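Local coordinates for protein purine nucleoside phosphorylase (Schistosoma mansoni, PDB 5KO5) that probably catalyses the phosphate-dependent cleavage of purine nucleosides to free base and (deoxy)ribose 1-phosphate, and binds cytosine, at residues R160-S165 / A230-I235; L87-G92 / T223-I228; A7-A12 / M105-V110. All coordinates share one frame; numbering follows the deposited sequence.

Contact 1: R160-S165 / A230-I235; sequences RFPDLS and ACHCGI
The thiol sulfur of Cys231 comes to rest against a backbone oxygen, SG lying 3.5 Å from Asp163 O, in a contact where no hydrogen bond joins the two segments. The sulfur also meets a methyl of Leu164, with SG 3.9 Å from CD2. A cysteine suits this place, since its small, weakly polar sulfur can lie beside a carbonyl and an apolar branch. SG stands anti to its own nitrogen (chi1 -180°), which carries it out from the helix to Asp163 and Leu164. One residue on, the His232 ring turns an edge to Pro162: the proline CG lies in the ring plane, 3.6 Å from CD2. The neighbouring ring atom NE2 is hydrogen-bonded to Asn153 OD1, which fixes the ring's rotation. Within 160-165, Ser165 OG bonds the syn lone pair of Asp163 OD1 at 2.8 Å, tying it back across Leu164. Gly234, with positive phi, is the C' residue of a Schellman motif, with Ile235 N bonded to Ala230 O. Segment 160-165 lies along the last turn of helix 224-232, and a second subunit covers Phe161 and Leu164. His232 also touches Arg103 of helix 95-108, and Ala230 and Ile235 pack on Leu113 of strand 112-121.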
ATOM      1  N   ARG A 160      11.071  13.639  12.420  1.00 14.51           N
ATOM      2  CA  ARG A 160      11.025  12.863  11.184  1.00 12.37           C
ATOM      3  C   ARG A 160      10.411  11.482  11.410  1.00 11.69           C
ATOM      4  O   ARG A 160       9.639  10.992  10.574  1.00 12.01           O
ATOM      5  CB  ARG A 160      12.445  12.760  10.611  1.00 12.00           C
ATOM      6  CG  ARG A 160      12.611  11.763   9.453  1.00 14.13           C
ATOM      7  CD  ARG A 160      12.076  12.286   8.100  1.00 12.36           C
ATOM      8  NE  ARG A 160      10.617  12.287   8.006  1.00 10.77           N
ATOM      9  CZ  ARG A 160       9.951  12.572   6.898  1.00 11.00           C
ATOM     10  NH1 ARG A 160       8.626  12.571   6.889  1.00 11.41           N
ATOM     11  NH2 ARG A 160      10.611  12.919   5.802  1.00 11.93           N
ATOM     12  N   PHE A 161      10.751  10.830  12.524  1.00 12.10           N
ATOM     13  CA  PHE A 161      10.335   9.451  12.789  1.00 12.16           C
ATOM     14  C   PHE A 161       9.560   9.396  14.098  1.00 12.95           C
ATOM     15  O   PHE A 161      10.135   9.080  15.141  1.00 14.12           O
ATOM     16  CB  PHE A 161      11.548   8.526  12.896  1.00 12.86           C
ATOM     17  CG  PHE A 161      12.480   8.586  11.714  1.00 12.39           C
ATOM     18  CD1 PHE A 161      12.118   8.011  10.500  1.00 14.68           C
ATOM     19  CD2 PHE A 161      13.717   9.198  11.821  1.00 14.32           C
ATOM     20  CE1 PHE A 161      12.972   8.042   9.413  1.00 14.23           C
ATOM     21  CE2 PHE A 161      14.589   9.238  10.724  1.00 13.93           C
ATOM     22  CZ  PHE A 161      14.215   8.666   9.528  1.00 13.61           C
ATOM     23  N   PRO A 162       8.252   9.633  14.091  1.00 12.44           N
ATOM     24  CA  PRO A 162       7.508   9.557  15.355  1.00 14.66           C
ATOM     25  C   PRO A 162       7.326   8.120  15.804  1.00 12.63           C
ATOM     26  O   PRO A 162       7.128   7.215  14.988  1.00 13.87           O
ATOM     27  CB  PRO A 162       6.148  10.177  15.025  1.00 17.08           C
ATOM     28  CG  PRO A 162       6.257  10.753  13.672  1.00 17.65           C
ATOM     29  CD  PRO A 162       7.436  10.152  12.984  1.00 13.41           C
ATOM     30  N   ASP A 163       7.368   7.928  17.116  1.00 14.89           N
ATOM     31  CA  ASP A 163       6.964   6.681  17.743  1.00 14.71           C
ATOM     32  C   ASP A 163       5.472   6.737  18.035  1.00 17.73           C
ATOM     33  O   ASP A 163       4.958   7.752  18.512  1.00 16.16           O
ATOM     34  CB  ASP A 163       7.729   6.502  19.053  1.00 17.40           C
ATOM     35  CG  ASP A 163       7.162   5.400  19.901  1.00 24.92           C
ATOM     36  OD1 ASP A 163       7.434   4.225  19.604  1.00 29.45           O
ATOM     37  OD2 ASP A 163       6.433   5.712  20.864  1.00 39.41           O
ATOM     38  N   LEU A 164       4.776   5.639  17.744  1.00 15.70           N
ATOM     39  CA  LEU A 164       3.329   5.578  17.910  1.00 15.13           C
ATOM     40  C   LEU A 164       2.902   4.760  19.116  1.00 17.58           C
ATOM     41  O   LEU A 164       1.704   4.471  19.260  1.00 18.21           O
ATOM     42  CB  LEU A 164       2.685   5.026  16.638  1.00 14.82           C
ATOM     43  CG  LEU A 164       2.978   5.831  15.372  1.00 14.38           C
ATOM     44  CD1 LEU A 164       2.348   5.153  14.171  1.00 15.98           C
ATOM     45  CD2 LEU A 164       2.451   7.259  15.495  1.00 15.35           C
ATOM     46  N   SER A 165       3.850   4.392  19.984  1.00 19.28           N
ATOM     47  CA  SER A 165       3.562   3.528  21.128  1.00 21.28           C
ATOM     48  C   SER A 165       2.562   4.157  22.087  1.00 21.91           C
ATOM     49  O   SER A 165       1.849   3.436  22.795  1.00 27.50           O
ATOM     50  CB  SER A 165       4.856   3.199  21.872  1.00 23.69           C
ATOM     51  OG  SER A 165       5.774   2.538  21.020  1.00 28.22           O
ATOM     52  N   ALA A 230      -1.694  14.126  14.645  1.00 12.78           N
ATOM     53  CA  ALA A 230      -1.806  14.618  16.017  1.00 11.89           C
ATOM     54  C   ALA A 230      -0.622  14.155  16.862  1.00 13.69           C
ATOM     55  O   ALA A 230       0.007  14.961  17.566  1.00 13.37           O
ATOM     56  CB  ALA A 230      -3.125  14.140  16.628  1.00 14.33           C
ATOM     57  N   CYS A 231      -0.300  12.858  16.796  1.00 12.55           N
ATOM     58  CA  CYS A 231       0.814  12.320  17.569  1.00 13.39           C
ATOM     59  C   CYS A 231       2.119  13.006  17.186  1.00 12.93           C
ATOM     60  O   CYS A 231       2.939  13.342  18.050  1.00 16.74           O
ATOM     61  CB  CYS A 231       0.898  10.813  17.324  1.00 13.18           C
ATOM     62  SG  CYS A 231       2.225   9.972  18.220  1.00 21.18           S
ATOM     63  N   HIS A 232       2.310  13.249  15.889  1.00 12.92           N
ATOM     64  CA  HIS A 232       3.523  13.895  15.410  1.00 14.12           C
ATOM     65  C   HIS A 232       3.718  15.266  16.056  1.00 13.52           C
ATOM     66  O   HIS A 232       4.847  15.640  16.398  1.00 15.79           O
ATOM     67  CB  HIS A 232       3.441  13.972  13.881  1.00 14.70           C
ATOM     68  CG  HIS A 232       4.582  14.678  13.231  1.00 14.18           C
ATOM     69  ND1 HIS A 232       4.505  15.994  12.828  1.00 13.96           N
ATOM     70  CD2 HIS A 232       5.809  14.239  12.863  1.00 13.61           C
ATOM     71  CE1 HIS A 232       5.646  16.340  12.256  1.00 14.18           C
ATOM     72  NE2 HIS A 232       6.458  15.297  12.272  1.00 13.84           N
ATOM     73  N   CYS A 233       2.631  16.021  16.256  1.00 13.27           N
ATOM     74  CA  CYS A 233       2.748  17.364  16.817  1.00 16.41           C
ATOM     75  C   CYS A 233       2.369  17.441  18.298  1.00 16.18           C
ATOM     76  O   CYS A 233       2.156  18.543  18.820  1.00 18.62           O
ATOM     77  CB  CYS A 233       1.984  18.388  15.969  1.00 16.71           C
ATOM     78  SG  CYS A 233       0.178  18.300  16.047  1.00 16.55           S
ATOM     79  N   GLY A 234       2.303  16.306  18.991  1.00 15.60           N
ATOM     80  CA  GLY A 234       2.147  16.315  20.437  1.00 16.47           C
ATOM     81  C   GLY A 234       0.734  16.455  20.969  1.00 16.58           C
ATOM     82  O   GLY A 234       0.564  16.777  22.153  1.00 20.16           O
ATOM     83  N   ILE A 235      -0.284  16.232  20.146  1.00 16.11           N
ATOM     84  CA  ILE A 235      -1.676  16.273  20.573  1.00 15.65           C
ATOM     85  C   ILE A 235      -2.075  14.873  21.021  1.00 15.08           C
ATOM     86  O   ILE A 235      -1.868  13.892  20.293  1.00 17.05           O
ATOM     87  CB  ILE A 235      -2.574  16.771  19.424  1.00 15.44           C
ATOM     88  CG1 ILE A 235      -2.283  18.242  19.113  1.00 15.48           C
ATOM     89  CG2 ILE A 235      -4.055  16.575  19.757  1.00 16.56           C
ATOM     90  CD1 ILE A 235      -3.041  18.766  17.919  1.00 18.35           C
TER

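Contact 2: L87-G92 / T223-I228; sequences LHMYEG and TVPEVI
Met89 sends its CG anti to its carbonyl carbon (chi1 -60°) and runs on extended (chi2 -155°), a shape that lays its sulfur against the ring of Pro225, while chi3 turns the methyl away. SD is 3.7 Å from Pro225 CG and 3.8 Å from CB, and the two side chains run past each other in opposite directions. A flexible, polarisable methionine can mould itself to a rigid ring, while proline is well suited to the first turn of a helix, where its missing N-H costs no bond. Glu226 bends at chi2 (98°), bringing its carboxylate toward the carbonyl of Leu87, although OE2 and Leu87 O remain 4.1 Å apart. A carbonyl and a carboxylate oxygen, both presumably acceptors, are bridged by water: water 1 donates to Leu87 O at 2.8 Å and, weakly, to Glu226 OE2 at 2.6 Å. A salt bridge from Arg86 NE to Glu226 OE2 probably offsets the charge of this buried acid. In this phosphorylase-superfamily fold the contact ties the loop after strand 78-84 to the first turn of helix 224-232, which follows closely on Val219, Gly220 and Met221 of the cytosine pocket.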
ATOM      1  N   LEU A  87     -12.348  14.898   6.345  1.00 18.59           N
ATOM      2  CA  LEU A  87     -11.606  14.623   5.122  1.00 16.24           C
ATOM      3  C   LEU A  87     -11.118  13.182   5.172  1.00 15.34           C
ATOM      4  O   LEU A  87     -10.343  12.819   6.063  1.00 16.58           O
ATOM      5  CB  LEU A  87     -10.422  15.575   4.994  1.00 16.59           C
ATOM      6  CG  LEU A  87     -10.764  17.057   5.125  1.00 25.05           C
ATOM      7  CD1 LEU A  87      -9.476  17.863   5.116  1.00 28.08           C
ATOM      8  CD2 LEU A  87     -11.681  17.484   4.006  1.00 26.50           C
ATOM      9  N   HIS A  88     -11.546  12.365   4.210  1.00 13.50           N
ATOM     10  CA  HIS A  88     -11.176  10.953   4.151  1.00 13.28           C
ATOM     11  C   HIS A  88     -10.220  10.696   2.995  1.00 12.65           C
ATOM     12  O   HIS A  88     -10.403  11.221   1.893  1.00 13.25           O
ATOM     13  CB  HIS A  88     -12.412  10.091   3.925  1.00 15.19           C
ATOM     14  CG  HIS A  88     -13.333  10.019   5.102  1.00 22.26           C
ATOM     15  ND1 HIS A  88     -14.470  10.794   5.210  1.00 24.10           N
ATOM     16  CD2 HIS A  88     -13.313   9.223   6.194  1.00 25.97           C
ATOM     17  CE1 HIS A  88     -15.093  10.497   6.338  1.00 26.35           C
ATOM     18  NE2 HIS A  88     -14.411   9.547   6.955  1.00 26.93           N
ATOM     19  N   MET A  89      -9.217   9.849   3.235  1.00 12.33           N
ATOM     20  CA  MET A  89      -8.191   9.647   2.216  1.00 12.07           C
ATOM     21  C   MET A  89      -8.719   8.888   1.003  1.00 12.25           C
ATOM     22  O   MET A  89      -8.196   9.081  -0.100  1.00 12.26           O
ATOM     23  CB  MET A  89      -6.923   9.046   2.839  1.00 12.03           C
ATOM     24  CG  MET A  89      -6.371   9.988   3.925  1.00 12.20           C
ATOM     25  SD  MET A  89      -4.608   9.854   4.269  1.00 13.26           S
ATOM     26  CE  MET A  89      -3.909  10.446   2.736  1.00 13.99           C
ATOM     27  N   TYR A  90      -9.777   8.090   1.159  1.00 12.55           N
ATOM     28  CA  TYR A  90     -10.343   7.423  -0.013  1.00 12.79           C
ATOM     29  C   TYR A  90     -10.946   8.407  -1.002  1.00 13.06           C
ATOM     30  O   TYR A  90     -11.234   8.007  -2.133  1.00 13.33           O
ATOM     31  CB  TYR A  90     -11.365   6.335   0.366  1.00 13.26           C
ATOM     32  CG  TYR A  90     -12.499   6.822   1.240  1.00 13.76           C
ATOM     33  CD1 TYR A  90     -13.483   7.669   0.740  1.00 14.24           C
ATOM     34  CD2 TYR A  90     -12.584   6.434   2.566  1.00 14.16           C
ATOM     35  CE1 TYR A  90     -14.509   8.132   1.550  1.00 15.23           C
ATOM     36  CE2 TYR A  90     -13.604   6.889   3.378  1.00 14.76           C
ATOM     37  CZ  TYR A  90     -14.564   7.732   2.862  1.00 15.23           C
ATOM     38  OH  TYR A  90     -15.563   8.187   3.686  1.00 16.55           O
ATOM     39  N   GLU A  91     -11.177   9.661  -0.606  1.00 13.18           N
ATOM     40  CA  GLU A  91     -11.650  10.661  -1.560  1.00 13.75           C
ATOM     41  C   GLU A  91     -10.550  11.155  -2.482  1.00 13.65           C
ATOM     42  O   GLU A  91     -10.852  11.833  -3.471  1.00 16.47           O
ATOM     43  CB  GLU A  91     -12.225  11.877  -0.835  1.00 14.88           C
ATOM     44  CG  GLU A  91     -13.529  11.619  -0.162  1.00 18.23           C
ATOM     45  CD  GLU A  91     -14.702  11.413  -1.141  1.00 16.76           C
ATOM     46  OE1 GLU A  91     -14.677  11.904  -2.302  1.00 19.40           O
ATOM     47  OE2 GLU A  91     -15.668  10.774  -0.719  1.00 20.12           O
ATOM     48  N   GLY A  92      -9.295  10.850  -2.177  1.00 13.96           N
ATOM     49  CA  GLY A  92      -8.172  11.310  -2.959  1.00 13.46           C
ATOM     50  C   GLY A  92      -7.433  12.490  -2.376  1.00 16.18           C
ATOM     51  O   GLY A  92      -6.496  12.979  -3.016  1.00 16.63           O
ATOM     52  N   THR A 223      -9.346   7.821  10.529  1.00 13.37           N
ATOM     53  CA  THR A 223      -8.875   7.935  11.907  1.00 12.32           C
ATOM     54  C   THR A 223      -7.359   7.852  12.034  1.00 14.08           C
ATOM     55  O   THR A 223      -6.742   8.763  12.587  1.00 13.56           O
ATOM     56  CB  THR A 223      -9.591   6.930  12.805  1.00 13.09           C
ATOM     57  OG1 THR A 223     -10.995   7.236  12.779  1.00 15.04           O
ATOM     58  CG2 THR A 223      -9.086   7.030  14.240  1.00 13.84           C
ATOM     59  N   VAL A 224      -6.749   6.782  11.531  1.00 13.04           N
ATOM     60  CA  VAL A 224      -5.301   6.594  11.619  1.00 11.63           C
ATOM     61  C   VAL A 224      -4.516   7.775  11.041  1.00 11.94           C
ATOM     62  O   VAL A 224      -3.534   8.205  11.667  1.00 12.05           O
ATOM     63  CB  VAL A 224      -4.892   5.224  11.050  1.00 11.50           C
ATOM     64  CG1 VAL A 224      -3.377   5.126  10.861  1.00 12.81           C
ATOM     65  CG2 VAL A 224      -5.394   4.109  11.971  1.00 12.76           C
ATOM     66  N   PRO A 225      -4.896   8.363   9.899  1.00 11.37           N
ATOM     67  CA  PRO A 225      -4.122   9.527   9.416  1.00 10.87           C
ATOM     68  C   PRO A 225      -4.152  10.686  10.393  1.00 10.65           C
ATOM     69  O   PRO A 225      -3.104  11.269  10.702  1.00 12.00           O
ATOM     70  CB  PRO A 225      -4.791   9.870   8.073  1.00 12.22           C
ATOM     71  CG  PRO A 225      -5.404   8.538   7.622  1.00 12.75           C
ATOM     72  CD  PRO A 225      -5.896   7.914   8.906  1.00 12.82           C
ATOM     73  N   GLU A 226      -5.330  10.980  10.943  1.00 13.47           N
ATOM     74  CA  GLU A 226      -5.447  12.083  11.892  1.00 13.58           C
ATOM     75  C   GLU A 226      -4.688  11.784  13.168  1.00 12.49           C
ATOM     76  O   GLU A 226      -4.049  12.682  13.734  1.00 13.72           O
ATOM     77  CB  GLU A 226      -6.918  12.341  12.224  1.00 18.19           C
ATOM     78  CG  GLU A 226      -7.724  12.883  11.077  1.00 23.31           C
ATOM     79  CD  GLU A 226      -8.515  11.815  10.361  1.00 37.13           C
ATOM     80  OE1 GLU A 226      -7.968  10.719  10.161  1.00 26.31           O
ATOM     81  OE2 GLU A 226      -9.684  12.076   9.993  1.00 43.27           O
ATOM     82  N   VAL A 227      -4.770  10.538  13.653  1.00 12.21           N
ATOM     83  CA  VAL A 227      -4.028  10.128  14.840  1.00 13.12           C
ATOM     84  C   VAL A 227      -2.540  10.375  14.656  1.00 12.26           C
ATOM     85  O   VAL A 227      -1.858  10.864  15.566  1.00 13.15           O
ATOM     86  CB  VAL A 227      -4.305   8.646  15.166  1.00 14.56           C
ATOM     87  CG1 VAL A 227      -3.367   8.166  16.266  1.00 15.34           C
ATOM     88  CG2 VAL A 227      -5.758   8.444  15.585  1.00 15.27           C
ATOM     89  N   ILE A 228      -2.009  10.034  13.480  1.00 11.86           N
ATOM     90  CA  ILE A 228      -0.576  10.162  13.249  1.00 10.74           C
ATOM     91  C   ILE A 228      -0.170  11.627  13.198  1.00 11.70           C
ATOM     92  O   ILE A 228       0.845  12.014  13.782  1.00 12.01           O
ATOM     93  CB  ILE A 228      -0.180   9.382  11.989  1.00 11.73           C
ATOM     94  CG1 ILE A 228      -0.248   7.886  12.300  1.00 11.36           C
ATOM     95  CG2 ILE A 228       1.210   9.790  11.483  1.00 12.24           C
ATOM     96  CD1 ILE A 228      -0.068   6.971  11.075  1.00 12.95           C
TER
HETATM   97  O   HOH W   1      -9.239  14.058   8.294  1.00 26.35           O
HETATM   98  O   HOH W   2      -9.519  10.275   7.810  1.00 34.48           O

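Contact 3: A7-A12 / M105-V110; sequences ANYENA and MKLLGV. With EDO (1,2-ethanediol), chain E.
The phenol ring of Tyr9 offers its edge to Leu107: CD2 of the leucine sits near the ring plane, 4.4 Å from CE1. This is a loose apolar touch at the exposed border of the contact, and both residues also meet a crystal neighbour. With CG anti to its backbone nitrogen (chi1 -176°), the tyrosine brings CE1 up to that methyl. The other flat group, the carboxamide of Asn8, works within its own segment. As N-cap of helix 9-23 it uses OD1 to accept the N-H of Asn11 at 2.8 Å, with a C=O...N angle of 164°, so that an amide group otherwise lacking a helical partner is satisfied; Asn is a common choice for this position because its short side chain folds back onto the first turn.

The tighter part of the join is the second methyl of Leu107. CD1 lies 3.6 Å from Ala12 C and 3.8 Å from Ala12 CB, and the alanine's single methyl lets the leucine come close to the helix backbone. Lys106 NZ gives a hydrogen bond of 2.8 Å to O1 of an ethanediol, probably from the crystallisation liquor, and another to Cys233 O, while Leu107 CD2 lies beside the same ethanediol. The helix that carries both residues stops in a Schellman motif: Gly109 takes positive phi, a conformation that favours glycine, and Val110 N bonds back to Met105 O at 3.0 Å. The contact sets the first turn of helix 9-23 against the last turn of helix 95-108. Leu107 also touches Ser13, next in the chain after Ala12, and Ala16, a turn beyond; Ala12 reaches Val104, and on another side of helix 95-108 Met105 packs on strand 78-84.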
ATOM      1  N   ALA A   7       1.402  21.395   3.995  1.00 16.39           N
ATOM      2  CA  ALA A   7       0.975  21.536   5.389  1.00 14.13           C
ATOM      3  C   ALA A   7       2.147  21.977   6.278  1.00 14.65           C
ATOM      4  O   ALA A   7       2.562  21.301   7.224  1.00 15.37           O
ATOM      5  CB  ALA A   7       0.359  20.231   5.879  1.00 16.48           C
ATOM      6  N   ASN A   8       2.704  23.129   5.929  1.00 14.75           N
ATOM      7  CA  ASN A   8       3.875  23.631   6.628  1.00 15.21           C
ATOM      8  C   ASN A   8       3.485  24.660   7.688  1.00 16.20           C
ATOM      9  O   ASN A   8       2.318  25.033   7.848  1.00 15.74           O
ATOM     10  CB  ASN A   8       4.945  24.137   5.649  1.00 15.75           C
ATOM     11  CG  ASN A   8       4.495  25.334   4.838  1.00 18.01           C
ATOM     12  OD1 ASN A   8       3.538  26.026   5.191  1.00 17.74           O
ATOM     13  ND2 ASN A   8       5.192  25.592   3.739  1.00 23.30           N
ATOM     14  N   TYR A   9       4.507  25.134   8.398  1.00 15.35           N
ATOM     15  CA  TYR A   9       4.321  26.059   9.507  1.00 15.28           C
ATOM     16  C   TYR A   9       3.722  27.375   9.027  1.00 15.43           C
ATOM     17  O   TYR A   9       2.760  27.883   9.619  1.00 18.14           O
ATOM     18  CB  TYR A   9       5.696  26.269  10.128  1.00 17.29           C
ATOM     19  CG  TYR A   9       5.792  27.106  11.368  1.00 14.92           C
ATOM     20  CD1 TYR A   9       5.004  26.856  12.480  1.00 15.81           C
ATOM     21  CD2 TYR A   9       6.744  28.102  11.450  1.00 16.38           C
ATOM     22  CE1 TYR A   9       5.142  27.613  13.630  1.00 16.99           C
ATOM     23  CE2 TYR A   9       6.896  28.859  12.577  1.00 17.93           C
ATOM     24  CZ  TYR A   9       6.098  28.615  13.674  1.00 17.55           C
ATOM     25  OH  TYR A   9       6.267  29.380  14.799  1.00 19.31           O
ATOM     26  N   GLU A  10       4.257  27.926   7.937  1.00 17.49           N
ATOM     27  CA  GLU A  10       3.755  29.203   7.432  1.00 21.54           C
ATOM     28  C   GLU A  10       2.294  29.096   6.996  1.00 20.24           C
ATOM     29  O   GLU A  10       1.471  29.958   7.324  1.00 18.73           O
ATOM     30  CB  GLU A  10       4.626  29.689   6.272  1.00 27.81           C
ATOM     31  CG  GLU A  10       4.036  30.888   5.538  1.00 44.30           C
ATOM     32  CD  GLU A  10       4.884  31.347   4.364  1.00 59.66           C
ATOM     33  OE1 GLU A  10       4.703  32.499   3.911  1.00 57.85           O
ATOM     34  OE2 GLU A  10       5.729  30.558   3.893  1.00 66.91           O
ATOM     35  N   ASN A  11       1.956  28.042   6.254  1.00 18.26           N
ATOM     36  CA  ASN A  11       0.597  27.923   5.736  1.00 18.87           C
ATOM     37  C   ASN A  11      -0.399  27.643   6.852  1.00 20.66           C
ATOM     38  O   ASN A  11      -1.500  28.203   6.860  1.00 17.72           O
ATOM     39  CB  ASN A  11       0.544  26.829   4.673  1.00 19.03           C
ATOM     40  CG  ASN A  11       1.298  27.209   3.415  1.00 21.39           C
ATOM     41  OD1 ASN A  11       1.555  28.390   3.164  1.00 20.51           O
ATOM     42  ND2 ASN A  11       1.640  26.214   2.606  1.00 18.92           N
ATOM     43  N   ALA A  12      -0.047  26.757   7.786  1.00 16.27           N
ATOM     44  CA  ALA A  12      -0.939  26.509   8.914  1.00 18.02           C
ATOM     45  C   ALA A  12      -1.116  27.768   9.754  1.00 18.63           C
ATOM     46  O   ALA A  12      -2.213  28.023  10.271  1.00 19.03           O
ATOM     47  CB  ALA A  12      -0.414  25.352   9.767  1.00 18.13           C
ATOM     48  N   MET A 105      -5.233  23.098  14.136  1.00 15.46           N
ATOM     49  CA  MET A 105      -5.676  22.867  15.509  1.00 17.84           C
ATOM     50  C   MET A 105      -4.532  23.049  16.493  1.00 15.30           C
ATOM     51  O   MET A 105      -4.704  23.683  17.536  1.00 16.65           O
ATOM     52  CB  MET A 105      -6.251  21.462  15.666  1.00 15.94           C
ATOM     53  CG  MET A 105      -7.605  21.271  15.027  1.00 17.17           C
ATOM     54  SD  MET A 105      -8.208  19.635  15.467  1.00 19.71           S
ATOM     55  CE  MET A 105      -9.788  19.613  14.611  1.00 21.65           C
ATOM     56  N   LYS A 106      -3.351  22.507  16.176  1.00 15.38           N
ATOM     57  CA  LYS A 106      -2.217  22.639  17.084  1.00 14.77           C
ATOM     58  C   LYS A 106      -1.874  24.105  17.313  1.00 15.02           C
ATOM     59  O   LYS A 106      -1.697  24.538  18.455  1.00 17.14           O
ATOM     60  CB  LYS A 106      -1.007  21.878  16.533  1.00 14.46           C
ATOM     61  CG  LYS A 106       0.274  22.032  17.381  1.00 15.43           C
ATOM     62  CD  LYS A 106       0.194  21.228  18.682  1.00 16.50           C
ATOM     63  CE  LYS A 106       1.314  21.550  19.657  1.00 20.11           C
ATOM     64  NZ  LYS A 106       2.661  21.227  19.142  1.00 26.88           N
ATOM     65  N   LEU A 107      -1.796  24.889  16.229  1.00 17.56           N
ATOM     66  CA  LEU A 107      -1.469  26.304  16.364  1.00 18.95           C
ATOM     67  C   LEU A 107      -2.561  27.079  17.085  1.00 19.18           C
ATOM     68  O   LEU A 107      -2.276  28.115  17.696  1.00 21.11           O
ATOM     69  CB  LEU A 107      -1.192  26.933  14.999  1.00 15.16           C
ATOM     70  CG  LEU A 107       0.021  26.332  14.278  1.00 14.84           C
ATOM     71  CD1 LEU A 107       0.312  27.108  13.012  1.00 18.27           C
ATOM     72  CD2 LEU A 107       1.242  26.300  15.174  1.00 16.68           C
ATOM     73  N   LEU A 108      -3.807  26.612  17.020  1.00 16.89           N
ATOM     74  CA  LEU A 108      -4.882  27.262  17.762  1.00 18.74           C
ATOM     75  C   LEU A 108      -4.831  26.964  19.249  1.00 19.31           C
ATOM     76  O   LEU A 108      -5.507  27.655  20.023  1.00 22.20           O
ATOM     77  CB  LEU A 108      -6.252  26.848  17.217  1.00 19.19           C
ATOM     78  CG  LEU A 108      -6.619  27.339  15.815  1.00 20.08           C
ATOM     79  CD1 LEU A 108      -7.899  26.671  15.329  1.00 21.39           C
ATOM     80  CD2 LEU A 108      -6.734  28.862  15.777  1.00 24.25           C
ATOM     81  N   GLY A 109      -4.056  25.968  19.665  1.00 23.38           N
ATOM     82  CA  GLY A 109      -3.917  25.619  21.061  1.00 21.76           C
ATOM     83  C   GLY A 109      -4.472  24.264  21.457  1.00 19.83           C
ATOM     84  O   GLY A 109      -4.491  23.957  22.657  1.00 22.42           O
ATOM     85  N   VAL A 110      -4.930  23.450  20.500  1.00 19.77           N
ATOM     86  CA  VAL A 110      -5.514  22.157  20.832  1.00 20.44           C
ATOM     87  C   VAL A 110      -4.464  21.261  21.466  1.00 18.03           C
ATOM     88  O   VAL A 110      -3.357  21.100  20.936  1.00 19.51           O
ATOM     89  CB  VAL A 110      -6.135  21.511  19.585  1.00 18.60           C
ATOM     90  CG1 VAL A 110      -6.436  20.029  19.828  1.00 19.00           C
ATOM     91  CG2 VAL A 110      -7.398  22.268  19.185  1.00 17.73           C
TER
HETATM   92  C1  EDO E 304       3.877  23.638  16.376  1.00 27.57           C
HETATM   93  O1  EDO E 304       3.994  22.298  16.875  1.00 29.98           O
HETATM   94  C2  EDO E 304       4.126  24.648  17.489  1.00 32.50           C
HETATM   95  O2  EDO E 304       2.976  24.744  18.341  1.00 34.81           O

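How the contacts relate
Contacts 1 and 2 use the two ends of helix 224-232, their centres about 15 Å apart, and touch where Leu164 CD1 meets Ile228 CG1 at 4.2 Å. Contact 3 is also centred about 15 Å from contact 1 and is tied to it by a probable hydrogen bond of 2.7 Å from Lys106 NZ to Cys233 O; contacts 2 and 3, with centres about 17 Å apart, do not touch. Contact 2 does not touch the pocket; the Pro225 side chain is about 12 Å from the bound cytosine. Across subunits contacts 1 and 2 meet again: Arg160 forms a salt bridge with Glu91 of a neighbouring subunit, and Phe161 an edge-to-face stack with that subunit's Tyr90.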